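Local coordinates for protein jasmonate-induced oxygenase 2 (Arabidopsis thaliana, PDB 6LSV) that oxidises the plant hormone jasmonate to 12-hydroxyjasmonate, using iron, molecular oxygen and 2-oxoglutarate as cosubstrate, at residues A[89-92]-A[93-96]; A[237-240]-A[241-244]; A[328-331]-A[332-335]. All blocks are in the same frame, centred on the assembly; numbering follows the deposited sequence.

Interaction 1 of 3, residues A[89-92]-A[93-96]; sequences LMDA and AREN
The backbone N-H of Ala93 donates to Leu89 O, with 2.9 Å between Ala93 N and Leu89 O, an i to i+4 bond inside helix 87-102. Arg94 repeats the step to Met90 O only weakly. With CG anti to the backbone N (chi1 176°) and a bend at chi3, its chain folds back along the helix, bringing the guanidinium beside the Asp91 carboxylate, the two side chains pointing the same way. Arg94 NH1 gives Asp91 OD1 a salt-bridge hydrogen bond of 2.9 Å, somewhat bent at 137°. The acceptor uses its anti lone pair and lies at the guanidinium edge, close to the plane, while the carboxylate itself is turned 37° from that plane. His261 takes the other oxygen, OD2. Glu95 N bonds Asp91 O at 2.9 Å, and the Glu95 carboxylate pairs with Arg98. Asn96 N and Asn96 ND2 each donate a hydrogen bond to Ala92 O, both 2.8 Å long; they arrive from opposite faces of the carbonyl plane, ND2 standing above it. Thr160 bonds Asn96 OD1, which helps to set the rotation of the amide. Gripped at both oxygens, by Arg94 and His261, the Asp91 carboxylate would probably have its charge spread and would steady the arginine where the helix packs against strand 233-237.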
# COMPACT_ATOMS: atom_id res chain seq x y z
N LEU A 89 0.32 19.79 4.00
CA LEU A 89 1.36 18.76 4.01
C LEU A 89 0.97 17.60 3.10
O LEU A 89 1.82 17.06 2.38
CB LEU A 89 1.62 18.28 5.43
CG LEU A 89 2.64 17.15 5.59
CD1 LEU A 89 4.00 17.57 5.05
CD2 LEU A 89 2.75 16.72 7.04
N MET A 90 -0.30 17.20 3.13
CA MET A 90 -0.76 16.12 2.26
C MET A 90 -0.54 16.46 0.79
O MET A 90 -0.11 15.61 0.01
CB MET A 90 -2.25 15.84 2.51
CG MET A 90 -2.58 15.45 3.93
SD MET A 90 -4.35 15.24 4.16
CE MET A 90 -4.62 13.69 3.31
N ASP A 91 -0.83 17.71 0.41
CA ASP A 91 -0.67 18.10 -0.99
C ASP A 91 0.79 18.34 -1.34
O ASP A 91 1.22 18.03 -2.46
CB ASP A 91 -1.51 19.35 -1.27
CG ASP A 91 -2.98 19.13 -0.98
OD1 ASP A 91 -3.56 18.16 -1.51
OD2 ASP A 91 -3.57 19.92 -0.21
N ALA A 92 1.57 18.90 -0.41
CA ALA A 92 3.00 19.08 -0.66
C ALA A 92 3.68 17.75 -0.90
O ALA A 92 4.56 17.63 -1.77
CB ALA A 92 3.65 19.83 0.50
N ALA A 93 3.29 16.72 -0.14
CA ALA A 93 3.82 15.38 -0.36
C ALA A 93 3.52 14.89 -1.77
O ALA A 93 4.39 14.32 -2.44
CB ALA A 93 3.25 14.41 0.68
N ARG A 94 2.29 15.11 -2.24
CA ARG A 94 1.94 14.65 -3.58
C ARG A 94 2.69 15.44 -4.65
O ARG A 94 3.27 14.84 -5.57
CB ARG A 94 0.43 14.78 -3.79
CG ARG A 94 -0.03 14.43 -5.19
CD ARG A 94 -1.47 14.83 -5.41
NE ARG A 94 -2.38 14.12 -4.51
CZ ARG A 94 -2.90 14.64 -3.40
NH1 ARG A 94 -2.60 15.88 -3.04
NH2 ARG A 94 -3.72 13.91 -2.66
N GLU A 95 2.71 16.77 -4.54
CA GLU A 95 3.30 17.58 -5.60
C GLU A 95 4.82 17.50 -5.60
O GLU A 95 5.44 17.63 -6.67
CB GLU A 95 2.84 19.03 -5.47
CG GLU A 95 1.34 19.21 -5.67
CD GLU A 95 0.82 18.48 -6.90
OE1 GLU A 95 1.38 18.68 -8.00
OE2 GLU A 95 -0.15 17.70 -6.76
N ASN A 96 5.44 17.29 -4.44
CA ASN A 96 6.88 17.01 -4.42
C ASN A 96 7.19 15.73 -5.18
O ASN A 96 8.10 15.70 -6.01
CB ASN A 96 7.37 16.90 -2.98
CG ASN A 96 7.87 18.22 -2.43
OD1 ASN A 96 9.07 18.44 -2.31
ND2 ASN A 96 6.94 19.12 -2.10

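Interaction 2 of 3, residues A[237-240]-A[241-244]; sequences LPDD and QVFG
Asp239 turns its carboxylate oxygen OD1 toward the N-H groups of Gln241 and Val242, and this one atom serves both. OD1 accepts from Gln241 N at 3.0 Å and from Val242 N at 3.1 Å. The first bond is the straighter, 153° at the hydrogen against 136° for the second. Both donors come on the anti side of OD1, but from opposite faces of the carboxylate plane, which places the oxygen between two successive N-H groups. The bond from Gln241 N, two residues on, makes an Asx turn, the side chain taking the place of a backbone carbonyl; the bond from Val242 N adds an i to i+3 link to the same oxygen. Asp239 CG lies anti to its N (chi1 -167°), the setting that directs the carboxylate to these amides. Val242 CG2 lies beside OD1, and Asp240 and Gln241 run side by side, pointing the same way. Asp239 OD2 accepts from Val295 N on strand 294-302, and Val242 O accepts from Arg294 NE. Strands 233-237 and 294-302 are neighbours in the jelly-roll (double-stranded beta-helix) core of the 2-oxoglutarate oxygenases. The turn is probably held largely by one carboxylate: OD1 organises its own backbone, while OD2 ties it to the strand bearing Arg294 and Ser296, which bind 2-oxoglutarate, and Pro238 itself touches that cosubstrate.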
# COMPACT_ATOMS: atom_id res chain seq x y z
N LEU A 237 -2.76 7.76 0.39
CA LEU A 237 -3.16 9.07 -0.10
C LEU A 237 -3.34 8.96 -1.60
O LEU A 237 -2.37 9.13 -2.36
CB LEU A 237 -2.13 10.15 0.26
CG LEU A 237 -2.51 11.57 -0.19
CD1 LEU A 237 -3.94 11.89 0.21
CD2 LEU A 237 -1.54 12.60 0.38
N PRO A 238 -4.53 8.67 -2.09
CA PRO A 238 -4.73 8.51 -3.53
C PRO A 238 -4.73 9.86 -4.23
O PRO A 238 -4.91 10.91 -3.62
CB PRO A 238 -6.10 7.83 -3.64
CG PRO A 238 -6.82 8.24 -2.40
CD PRO A 238 -5.78 8.46 -1.33
N ASP A 239 -4.51 9.81 -5.54
CA ASP A 239 -4.43 11.02 -6.35
C ASP A 239 -5.70 11.84 -6.19
O ASP A 239 -6.81 11.35 -6.43
CB ASP A 239 -4.20 10.66 -7.81
CG ASP A 239 -3.79 11.86 -8.65
OD1 ASP A 239 -4.68 12.67 -8.98
OD2 ASP A 239 -2.59 11.99 -8.96
N ASP A 240 -5.54 13.10 -5.77
CA ASP A 240 -6.66 13.96 -5.43
C ASP A 240 -7.48 14.40 -6.63
O ASP A 240 -8.48 15.09 -6.44
CB ASP A 240 -6.15 15.20 -4.70
CG ASP A 240 -5.51 16.20 -5.64
OD1 ASP A 240 -4.62 15.80 -6.43
OD2 ASP A 240 -5.89 17.39 -5.59
N GLN A 241 -7.09 14.04 -7.86
CA GLN A 241 -7.77 14.56 -9.04
C GLN A 241 -8.26 13.47 -9.98
O GLN A 241 -9.25 13.65 -10.69
CB GLN A 241 -6.85 15.52 -9.80
CG GLN A 241 -6.55 16.83 -9.09
CD GLN A 241 -7.76 17.74 -8.98
OE1 GLN A 241 -8.40 17.83 -7.93
NE2 GLN A 241 -8.07 18.44 -10.07
N VAL A 242 -7.57 12.33 -10.01
CA VAL A 242 -7.78 11.32 -11.04
C VAL A 242 -8.17 10.00 -10.39
O VAL A 242 -7.47 9.52 -9.49
CB VAL A 242 -6.53 11.14 -11.92
CG1 VAL A 242 -6.89 10.47 -13.23
CG2 VAL A 242 -5.86 12.48 -12.17
N PHE A 243 -9.27 9.42 -10.86
CA PHE A 243 -9.70 8.13 -10.34
C PHE A 243 -8.83 7.02 -10.91
O PHE A 243 -8.26 7.14 -11.99
CB PHE A 243 -11.18 7.88 -10.68
CG PHE A 243 -12.11 8.99 -10.25
CD1 PHE A 243 -11.84 9.78 -9.14
CD2 PHE A 243 -13.27 9.26 -10.98
CE1 PHE A 243 -12.70 10.80 -8.76
CE2 PHE A 243 -14.13 10.27 -10.60
CZ PHE A 243 -13.85 11.04 -9.49
N GLY A 244 -8.73 5.92 -10.16
CA GLY A 244 -7.94 4.79 -10.61
C GLY A 244 -7.88 3.66 -9.61
O GLY A 244 -7.75 2.49 -9.99

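Interaction 3 of 3, residues A[328-331]-A[332-335]; sequences TFDQ and YRLF. With JAA ({(1R,2R)-3-oxo-2-[(2Z)-pent-2-en-1-yl]cyclopentyl}acetic acid), chain D.
After Thr328 at the N-cap, a short helix begins at Phe329, and its first turn is pinned by two i to i+4 bonds across the two segments: Tyr332 N to Thr328 O and Arg333 N to Phe329 O, both 3.0 Å long. Beyond them the pattern tightens to i to i+3, with Leu334 N bonding Gln331 O only weakly. The cap itself is a bond of 3.1 Å, Thr328 OG1 accepting from Gln331 N.

Among the side chains, Phe329 and Arg333 carry the contact. They cross at about a right angle, and Phe329 CE2 stands over the centre of one guanidinium face, 3.4 Å from Arg333 CZ. The ring and guanidinium planes are inclined by 39°, so the groups are not stacked flat. Nearer the backbone, Arg333 CB lies over a face of the Phe329 ring, 4.3 Å from the centroid, in a CH-pi contact offset toward the rim. With Arg333 CG between its backbone N and carbonyl carbon (chi1 75°), and the chain bent at chi3, the guanidinium is carried across the Phe329 side chain. Asp330 runs alongside, its OD1 at the guanidinium edge in a long salt bridge, 3.8 Å from Arg333 NH1. Tyr332 leads another way, its OH bonded to Asp269.

The NE and NH2 side of the guanidinium meets the jasmonate carboxylate: Arg333 NE donates a hydrogen bond of 2.8 Å to O03, and NH2 one of 2.7 Å to O02, the latter nearly straight at 172°. Arg208 and Arg337 also bond the ligand. The acidic end of the hormone is thus gripped at two points by an arginine whose orientation Phe329 probably supports, Asp330 contributing at most weakly.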
# COMPACT_ATOMS: atom_id res chain seq x y z
N THR A 328 7.22 -14.73 10.77
CA THR A 328 7.66 -13.35 10.86
C THR A 328 7.28 -12.58 9.60
O THR A 328 7.03 -13.16 8.54
CB THR A 328 9.18 -13.28 11.07
OG1 THR A 328 9.84 -13.67 9.86
CG2 THR A 328 9.61 -14.19 12.20
N PHE A 329 7.24 -11.25 9.72
CA PHE A 329 7.00 -10.43 8.55
C PHE A 329 8.20 -10.42 7.61
O PHE A 329 8.03 -10.17 6.41
CB PHE A 329 6.65 -9.00 8.96
CG PHE A 329 6.26 -8.11 7.82
CD1 PHE A 329 5.27 -8.51 6.93
CD2 PHE A 329 6.89 -6.90 7.62
CE1 PHE A 329 4.92 -7.70 5.86
CE2 PHE A 329 6.55 -6.08 6.56
CZ PHE A 329 5.56 -6.48 5.68
N ASP A 330 9.40 -10.69 8.13
CA ASP A 330 10.56 -10.86 7.26
C ASP A 330 10.38 -12.04 6.32
O ASP A 330 10.72 -11.96 5.13
CB ASP A 330 11.82 -11.04 8.11
CG ASP A 330 12.50 -9.74 8.42
OD1 ASP A 330 12.29 -8.77 7.65
OD2 ASP A 330 13.24 -9.68 9.42
N GLN A 331 9.84 -13.15 6.83
CA GLN A 331 9.57 -14.30 5.97
C GLN A 331 8.40 -14.01 5.04
O GLN A 331 8.43 -14.38 3.86
CB GLN A 331 9.27 -15.53 6.81
CG GLN A 331 10.49 -16.25 7.35
CD GLN A 331 10.26 -16.79 8.75
OE1 GLN A 331 9.22 -17.37 9.05
NE2 GLN A 331 11.25 -16.60 9.62
N TYR A 332 7.36 -13.36 5.55
CA TYR A 332 6.13 -13.18 4.79
C TYR A 332 6.34 -12.27 3.58
O TYR A 332 5.90 -12.58 2.47
CB TYR A 332 5.03 -12.62 5.69
CG TYR A 332 3.65 -12.65 5.07
CD1 TYR A 332 3.25 -11.65 4.19
CD2 TYR A 332 2.76 -13.67 5.36
CE1 TYR A 332 1.99 -11.67 3.62
CE2 TYR A 332 1.50 -13.70 4.79
CZ TYR A 332 1.12 -12.69 3.93
OH TYR A 332 -0.13 -12.72 3.36
N ARG A 333 7.02 -11.15 3.79
CA ARG A 333 7.15 -10.15 2.73
C ARG A 333 7.90 -10.67 1.51
O ARG A 333 7.83 -10.04 0.45
CB ARG A 333 7.82 -8.89 3.27
CG ARG A 333 9.31 -9.06 3.49
CD ARG A 333 9.81 -8.09 4.53
NE ARG A 333 9.31 -6.75 4.29
CZ ARG A 333 9.58 -5.71 5.07
NH1 ARG A 333 10.36 -5.88 6.14
NH2 ARG A 333 9.08 -4.51 4.79
N LEU A 334 8.61 -11.79 1.63
CA LEU A 334 9.32 -12.33 0.47
C LEU A 334 8.38 -12.90 -0.58
O LEU A 334 8.78 -13.02 -1.74
CB LEU A 334 10.33 -13.39 0.92
CG LEU A 334 11.54 -12.80 1.63
CD1 LEU A 334 12.41 -13.88 2.26
CD2 LEU A 334 12.35 -11.94 0.67
N PHE A 335 7.15 -13.25 -0.21
CA PHE A 335 6.19 -13.77 -1.18
C PHE A 335 5.91 -12.76 -2.28
O PHE A 335 6.05 -13.06 -3.47
CB PHE A 335 4.90 -14.19 -0.48
CG PHE A 335 5.04 -15.40 0.39
CD1 PHE A 335 5.73 -16.52 -0.07
CD2 PHE A 335 4.48 -15.44 1.66
CE1 PHE A 335 5.87 -17.64 0.73
CE2 PHE A 335 4.61 -16.56 2.46
CZ PHE A 335 5.31 -17.66 1.99
O01 JAA D . 7.15 -2.16 -3.27
O02 JAA D . 7.43 -4.40 2.68
O03 JAA D . 8.50 -6.01 1.70
C04 JAA D . 7.23 -3.81 -0.32
C05 JAA D . 6.47 -3.63 -1.75
C06 JAA D . 8.72 -4.02 -0.73
C07 JAA D . 8.82 -3.61 -2.04
C08 JAA D . 7.35 -3.00 -2.46
C09 JAA D . 5.14 -2.76 -1.59
C10 JAA D . 6.76 -4.94 0.41
C11 JAA D . 3.96 -3.67 -1.24
C12 JAA D . 7.61 -5.13 1.67
C13 JAA D . 2.81 -3.59 -1.89
C14 JAA D . 2.61 -2.60 -3.03
C15 JAA D . 2.08 -3.33 -4.26

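How the interactions relate
From the N terminus the three contacts come in series, none nested or crossed, and each spans adjoining residues, so they close only helical turns or a tight loop. Interaction 1 lies on helix 87-102, and interaction 2 in the loop leaving strand 233-237. Though far apart in sequence, these two touch: Arg94 NE lies 3.4 Å from Asp240 OD1 in a long, weak ion pair, and Met90 and Arg94 pack on Leu237, joining the helix to the main sheet. Interaction 3 stands across the chain's centre, its nearest atoms about 17 Å from interaction 2. Pro238 places interaction 2 at the 2-oxoglutarate pocket, and Arg333 places interaction 3 at the jasmonate pocket.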